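Local atomic coordinates of protein F1 (Vaccinia virus ankara, PDB entry 4D2M), a protein that probably inhibits apoptosis as a viral Bcl-2-like protein that binds the BH3 region of the pro-apoptotic protein Bim. Residues Ser143-Thr146 and Glu147-Arg150. The protein carries 1 engineered substitution. Sequence-based numbering, arbitrary orientation.
Sequences SFIT and ELGR
Thr146 CG2 lies over one face of the Arg150 guanidinium, 3.5 Å from Arg150 CZ, one helical turn back along helix 135-150. Thr146 CG2 is anti to the backbone N; the arginine chain runs extended from CG to NE, back toward the helix's N-terminal end, and the turn at its last torsion (99°) sets the guanidinium face against the methyl. At the guanidinium edge, in its plane, a water accepts from Arg150 NH1 (2.9 Å) and donates to Ser143 O (2.6 Å). That carbonyl also receives Glu147 N at 3.0 Å, so two donors hold it. Glu147 OE2 makes a long salt bridge to Arg150 NH1 at 3.8 Å, and its OE1 pairs with Arg151.

Facing helix 101-111, where Phe144 meets Met107 and Leu148 meets Tyr108, Leu148 CG sits over a face of the Phe144 ring, 4.2 Å from the centroid and 23° off the normal, a CH-pi contact; Leu148 CD1 meets Phe144 CE2 at 3.6 Å. Beneath both pairs runs the i to i+4 ladder, including Leu148 N to Phe144 O at 2.9 Å.

Helix 135-150 is thus a central helix of an all-helical, Bcl-2-like fold: Phe144 touches the bound peptide, while Ile145 packs on Met66 of the second subunit. There the water, a hydrogen bond from Arg150 NH2 to Gln69 OE1 of that subunit and, more weakly, Glu147 probably fix how the guanidinium is turned.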
loop_
_atom_site.group_PDB
_atom_site.type_symbol
_atom_site.label_atom_id
_atom_site.label_comp_id
_atom_site.label_asym_id
_atom_site.label_seq_id
_atom_site.Cartn_x
_atom_site.Cartn_y
_atom_site.Cartn_z
ATOM N N SER A 143 20.219 -0.989 11.234
ATOM C CA SER A 143 20.107 -0.047 12.341
ATOM C C SER A 143 19.542 1.290 11.870
ATOM O O SER A 143 18.704 1.888 12.541
ATOM C CB SER A 143 21.467 0.164 13.011
ATOM O OG SER A 143 21.856 -0.985 13.748
ATOM N N PHE A 144 19.997 1.757 10.713
ATOM C CA PHE A 144 19.501 3.018 10.175
ATOM C C PHE A 144 18.027 2.903 9.788
ATOM O O PHE A 144 17.227 3.773 10.125
ATOM C CB PHE A 144 20.327 3.460 8.968
ATOM C CG PHE A 144 19.809 4.709 8.316
ATOM C CD1 PHE A 144 19.933 5.935 8.947
ATOM C CD2 PHE A 144 19.187 4.656 7.082
ATOM C CE1 PHE A 144 19.453 7.084 8.356
ATOM C CE2 PHE A 144 18.706 5.803 6.484
ATOM C CZ PHE A 144 18.838 7.017 7.122
ATOM N N ILE A 145 17.672 1.826 9.090
ATOM C CA ILE A 145 16.288 1.604 8.680
ATOM C C ILE A 145 15.390 1.455 9.904
ATOM O O ILE A 145 14.247 1.911 9.903
ATOM C CB ILE A 145 16.147 0.348 7.783
ATOM C CG1 ILE A 145 16.866 0.557 6.446
ATOM C CG2 ILE A 145 14.675 0.005 7.535
ATOM C CD1 ILE A 145 16.316 1.688 5.601
ATOM N N THR A 146 15.910 0.806 10.940
ATOM C CA THR A 146 15.171 0.656 12.183
ATOM C C THR A 146 14.890 2.027 12.789
ATOM O O THR A 146 13.796 2.278 13.284
ATOM C CB THR A 146 15.940 -0.211 13.194
ATOM O OG1 THR A 146 16.188 -1.500 12.621
ATOM C CG2 THR A 146 15.147 -0.377 14.479
ATOM N N GLU A 147 15.881 2.914 12.731
ATOM C CA GLU A 147 15.732 4.269 13.253
ATOM C C GLU A 147 14.706 5.068 12.453
ATOM O O GLU A 147 13.948 5.853 13.020
ATOM C CB GLU A 147 17.079 4.996 13.247
ATOM C CG GLU A 147 17.517 5.484 14.616
ATOM C CD GLU A 147 16.598 6.549 15.177
ATOM O OE1 GLU A 147 16.421 7.592 14.514
ATOM O OE2 GLU A 147 16.055 6.345 16.283
ATOM N N LEU A 148 14.688 4.880 11.136
ATOM C CA LEU A 148 13.683 5.530 10.301
ATOM C C LEU A 148 12.290 5.057 10.699
ATOM O O LEU A 148 11.333 5.829 10.673
ATOM C CB LEU A 148 13.928 5.249 8.814
ATOM C CG LEU A 148 15.138 5.914 8.150
ATOM C CD1 LEU A 148 15.143 5.626 6.658
ATOM C CD2 LEU A 148 15.154 7.413 8.385
ATOM N N GLY A 149 12.186 3.786 11.076
ATOM C CA GLY A 149 10.920 3.219 11.498
ATOM C C GLY A 149 10.425 3.820 12.799
ATOM O O GLY A 149 9.232 4.079 12.954
ATOM N N ARG A 150 11.345 4.050 13.733
ATOM C CA ARG A 150 11.002 4.617 15.037
ATOM C C ARG A 150 10.379 6.006 14.925
ATOM O O ARG A 150 9.586 6.405 15.779
ATOM C CB ARG A 150 12.242 4.700 15.934
ATOM C CG ARG A 150 12.827 3.359 16.341
ATOM C CD ARG A 150 13.969 3.537 17.333
ATOM N NE ARG A 150 14.607 2.266 17.669
ATOM C CZ ARG A 150 15.744 1.815 17.138
ATOM N NH1 ARG A 150 16.407 2.526 16.232
ATOM N NH2 ARG A 150 16.222 0.640 17.522
HETATM O O HOH W 1 19.043 2.447 15.095
#